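5'-deoxynucleotidase (Pyrococcus horikoshii, PDB 2CQZ) probably hydrolyses 2'-deoxyribonucleoside 5'-phosphates to 2'-deoxyribonucleosides and phosphate as a metal-dependent HD-domain enzyme. Local coordinates at residues 163-166 with 167-170; 9-12 with 13-16. All blocks are in the same frame, centred on the assembly; numbering follows the deposited sequence.

Contact 1. Residues 163-166 with 167-170; sequences KYLE and DILN
Leu165 and Glu166 begin helix 166-173 by giving their carbonyls to the N-H groups of Leu169 and Asn170, the i to i+4 bonds of an alpha helix. Leu169 N donates to Leu165 O at 3.0 Å, and the bond is fairly straight, with an N-H...O angle of 166°. Asn170 N reaches Glu166 O at 2.9 Å with a more bent N-H, 142°. Leu165 holds the N-cap position. Its apolar side chain has no polar atom to cap the first N-H groups. Its carbonyl bonds into the helix, and the side chain packs on the first turn. The CD2 branch of Leu165 meets Ile168 CD1, the far end of the isoleucine, at 4.0 Å. Its CB comes within 4.5 Å of Leu169 CG, a looser touch. Ile168 turns CG1 away from its own carbonyl carbon, chi1 -60°, and the chain runs on extended to put CD1 beside Leu165. Leu165 and Ile168 also pack on Leu47 of helix 33-53, and Ile168 meets Ile5 of a second subunit. The Asp167 carboxylate is held from outside the turn, with OD2 in a salt bridge to Arg54. That arginine also donates to Tyr164 O, so it ties the turn before the helix to its first turn. Arg54 probably balances the charge of the Asp167 carboxylate. The place of Asp167 in the first turn is also likely to suit the positive end of the helix dipole.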
loop_
_atom_site.group_PDB
_atom_site.type_symbol
_atom_site.label_atom_id
_atom_site.label_comp_id
_atom_site.label_asym_id
_atom_site.label_seq_id
_atom_site.Cartn_x
_atom_site.Cartn_y
_atom_site.Cartn_z
ATOM N N LYS A 163 11.418 22.955 -31.123
ATOM C CA LYS A 163 12.304 24.025 -31.553
ATOM C C LYS A 163 12.190 25.241 -30.614
ATOM O O LYS A 163 13.187 25.905 -30.314
ATOM C CB LYS A 163 11.928 24.404 -32.993
ATOM C CG LYS A 163 11.889 25.899 -33.276
ATOM C CD LYS A 163 11.286 26.224 -34.645
ATOM C CE LYS A 163 11.236 27.741 -34.858
ATOM N NZ LYS A 163 10.759 28.154 -36.211
ATOM N N TYR A 164 10.973 25.525 -30.148
ATOM C CA TYR A 164 10.725 26.651 -29.245
ATOM C C TYR A 164 11.008 26.329 -27.775
ATOM O O TYR A 164 10.908 27.216 -26.920
ATOM C CB TYR A 164 9.268 27.094 -29.355
ATOM C CG TYR A 164 8.848 27.557 -30.724
ATOM C CD1 TYR A 164 9.025 28.884 -31.119
ATOM C CD2 TYR A 164 8.247 26.674 -31.617
ATOM C CE1 TYR A 164 8.605 29.323 -32.376
ATOM C CE2 TYR A 164 7.824 27.095 -32.877
ATOM C CZ TYR A 164 8.001 28.421 -33.251
ATOM O OH TYR A 164 7.546 28.848 -34.484
ATOM N N LEU A 165 11.366 25.074 -27.483
ATOM C CA LEU A 165 11.610 24.639 -26.102
ATOM C C LEU A 165 12.968 24.023 -25.795
ATOM O O LEU A 165 13.134 23.366 -24.765
ATOM C CB LEU A 165 10.544 23.629 -25.702
ATOM C CG LEU A 165 9.100 24.018 -25.991
ATOM C CD1 LEU A 165 8.230 22.797 -25.813
ATOM C CD2 LEU A 165 8.676 25.153 -25.073
ATOM N N GLU A 166 13.930 24.209 -26.687
ATOM C CA GLU A 166 15.275 23.655 -26.499
ATOM C C GLU A 166 15.877 23.865 -25.089
ATOM O O GLU A 166 16.325 22.913 -24.423
ATOM C CB GLU A 166 16.200 24.264 -27.556
ATOM C CG GLU A 166 17.679 24.247 -27.196
ATOM C CD GLU A 166 18.510 25.134 -28.110
ATOM O OE1 GLU A 166 17.916 25.971 -28.827
ATOM O OE2 GLU A 166 19.756 25.006 -28.104
ATOM N N ASP A 167 15.879 25.115 -24.638
ATOM C CA ASP A 167 16.427 25.453 -23.333
ATOM C C ASP A 167 15.857 24.562 -22.240
ATOM O O ASP A 167 16.588 24.055 -21.379
ATOM C CB ASP A 167 16.136 26.918 -23.006
ATOM C CG ASP A 167 14.642 27.222 -22.952
ATOM O OD1 ASP A 167 13.898 26.688 -23.802
ATOM O OD2 ASP A 167 14.212 28.004 -22.073
ATOM N N ILE A 168 14.544 24.380 -22.269
ATOM C CA ILE A 168 13.863 23.561 -21.278
ATOM C C ILE A 168 14.249 22.084 -21.378
ATOM O O ILE A 168 14.521 21.433 -20.370
ATOM C CB ILE A 168 12.342 23.702 -21.434
ATOM C CG1 ILE A 168 11.943 25.167 -21.233
ATOM C CG2 ILE A 168 11.637 22.791 -20.454
ATOM C CD1 ILE A 168 10.494 25.462 -21.535
ATOM N N LEU A 169 14.271 21.554 -22.599
ATOM C CA LEU A 169 14.630 20.155 -22.804
ATOM C C LEU A 169 16.051 19.905 -22.311
ATOM O O LEU A 169 16.393 18.799 -21.909
ATOM C CB LEU A 169 14.518 19.795 -24.283
ATOM C CG LEU A 169 13.138 20.054 -24.883
ATOM C CD1 LEU A 169 13.139 19.631 -26.355
ATOM C CD2 LEU A 169 12.088 19.275 -24.092
ATOM N N ASN A 170 16.873 20.948 -22.348
ATOM C CA ASN A 170 18.254 20.852 -21.897
ATOM C C ASN A 170 18.308 20.755 -20.378
ATOM O O ASN A 170 19.081 19.968 -19.822
ATOM C CB ASN A 170 19.043 22.063 -22.394
ATOM C CG ASN A 170 19.483 21.906 -23.842
ATOM O OD1 ASN A 170 18.812 21.236 -24.645
ATOM N ND2 ASN A 170 20.611 22.526 -24.190
#

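Contact 2. Residues 9-12 with 13-16; sequences LLVQ and TLKR
The Arg16 guanidinium comes obliquely to Gln12 O, with NH1 4.0 Å away. One face lies over Thr13 CA, 3.6 Å from the plane and toward the rim. Its NE and NH2 donate hydrogen bonds to the carbonyls of Leu23 and Ile24, respectively, of a third subunit. The Gln12 side chain runs beside that of Lys15, both pointing the same way, with Gln12 NE2 3.6 Å from Lys15 NZ. Asp130 of a second subunit draws both: NZ makes a salt bridge to it and NE2 a weak hydrogen bond. NZ has a further salt bridge to Glu31 of that subunit. Thr13 grips Leu10 O twice from one face of the carbonyl plane, through N at 3.1 Å and OG1 at 2.6 Å. The hydroxyl sits beside its own backbone N, chi1 -51°, which lets both donors share one acceptor. A valine here would lose the OG1 bond and would probably leave Leu10 O held by the backbone N-H alone of this pair. The bonds from Leu14 N to Val11 O and Lys15 N to Gln12 O also join residues three apart, and Val11 CG1 touches Leu14 CD1 at 4.2 Å. The turn carries the chain out of helix 5-11. Leu14 then packs on Ile33 and Ala34 of helix 33-53 and on Ala75 of helix 74-77.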
loop_
_atom_site.group_PDB
_atom_site.type_symbol
_atom_site.label_atom_id
_atom_site.label_comp_id
_atom_site.label_asym_id
_atom_site.label_seq_id
_atom_site.Cartn_x
_atom_site.Cartn_y
_atom_site.Cartn_z
ATOM N N LEU A 9 -18.200 8.639 -13.539
ATOM C CA LEU A 9 -17.820 7.524 -12.682
ATOM C C LEU A 9 -16.886 6.580 -13.430
ATOM O O LEU A 9 -16.006 5.954 -12.844
ATOM C CB LEU A 9 -19.065 6.759 -12.225
ATOM C CG LEU A 9 -19.998 7.428 -11.206
ATOM C CD1 LEU A 9 -21.211 6.525 -10.978
ATOM C CD2 LEU A 9 -19.252 7.674 -9.893
ATOM N N LEU A 10 -17.097 6.482 -14.733
ATOM C CA LEU A 10 -16.277 5.638 -15.586
ATOM C C LEU A 10 -14.857 6.210 -15.680
ATOM O O LEU A 10 -13.881 5.460 -15.528
ATOM C CB LEU A 10 -16.868 5.565 -16.994
ATOM C CG LEU A 10 -15.944 4.859 -17.983
ATOM C CD1 LEU A 10 -15.637 3.468 -17.478
ATOM C CD2 LEU A 10 -16.584 4.808 -19.354
ATOM N N VAL A 11 -14.741 7.517 -15.947
ATOM C CA VAL A 11 -13.427 8.161 -16.073
ATOM C C VAL A 11 -12.681 8.241 -14.747
ATOM O O VAL A 11 -11.452 8.298 -14.735
ATOM C CB VAL A 11 -13.547 9.592 -16.704
ATOM C CG1 VAL A 11 -12.306 10.456 -16.379
ATOM C CG2 VAL A 11 -13.666 9.501 -18.219
ATOM N N GLN A 12 -13.419 8.232 -13.639
ATOM C CA GLN A 12 -12.780 8.267 -12.340
ATOM C C GLN A 12 -12.038 6.968 -12.066
ATOM O O GLN A 12 -11.279 6.880 -11.105
ATOM C CB GLN A 12 -13.794 8.520 -11.225
ATOM C CG GLN A 12 -14.278 9.971 -11.147
ATOM C CD GLN A 12 -14.873 10.333 -9.795
ATOM O OE1 GLN A 12 -15.631 9.562 -9.202
ATOM N NE2 GLN A 12 -14.540 11.522 -9.311
ATOM N N THR A 13 -12.260 5.957 -12.903
ATOM C CA THR A 13 -11.573 4.672 -12.748
ATOM C C THR A 13 -10.070 4.900 -12.952
ATOM O O THR A 13 -9.240 4.106 -12.512
ATOM C CB THR A 13 -12.064 3.644 -13.789
ATOM O OG1 THR A 13 -13.490 3.584 -13.759
ATOM C CG2 THR A 13 -11.530 2.259 -13.477
ATOM N N LEU A 14 -9.730 5.997 -13.625
ATOM C CA LEU A 14 -8.337 6.348 -13.869
ATOM C C LEU A 14 -7.587 6.618 -12.564
ATOM O O LEU A 14 -6.355 6.530 -12.521
ATOM C CB LEU A 14 -8.239 7.579 -14.781
ATOM C CG LEU A 14 -8.741 7.378 -16.219
ATOM C CD1 LEU A 14 -8.554 8.672 -16.998
ATOM C CD2 LEU A 14 -7.992 6.218 -16.885
ATOM N N LYS A 15 -8.324 6.955 -11.506
ATOM C CA LYS A 15 -7.712 7.216 -10.209
ATOM C C LYS A 15 -7.230 5.901 -9.635
ATOM O O LYS A 15 -6.278 5.876 -8.866
ATOM C CB LYS A 15 -8.718 7.834 -9.235
ATOM C CG LYS A 15 -9.224 9.201 -9.617
ATOM C CD LYS A 15 -10.161 9.757 -8.556
ATOM C CE LYS A 15 -10.549 11.178 -8.892
ATOM N NZ LYS A 15 -11.311 11.841 -7.811
ATOM N N ARG A 16 -7.881 4.806 -10.024
ATOM C CA ARG A 16 -7.522 3.487 -9.507
ATOM C C ARG A 16 -6.569 2.689 -10.362
ATOM O O ARG A 16 -5.919 1.773 -9.868
ATOM C CB ARG A 16 -8.769 2.629 -9.301
ATOM C CG ARG A 16 -9.790 3.228 -8.385
ATOM C CD ARG A 16 -10.816 2.193 -7.980
ATOM N NE ARG A 16 -11.724 1.821 -9.059
ATOM C CZ ARG A 16 -12.677 2.615 -9.545
ATOM N NH1 ARG A 16 -12.846 3.838 -9.047
ATOM N NH2 ARG A 16 -13.472 2.179 -10.524
#

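Contact 2 comes first along the chain, where helix 5-11 ends, and contact 1 comes near the C-terminus, where helix 166-173 begins. Their centres are 34 Å apart and their nearest atoms about 24 Å, on opposite sides of the chain's centre. Both fall within the all-helical HD domain and both pack on helix 33-53. Contact 2 meets its start, at Ile33 and Ala34, and contact 1 meets its far part, at Leu47 and Leu51. That helix also carries His36, a nickel ligand together with His70, Asp71 and Asp127. Contact 2 meets two other subunits and contact 1 touches one through Ile168, so parts near both chain ends lie at subunit interfaces.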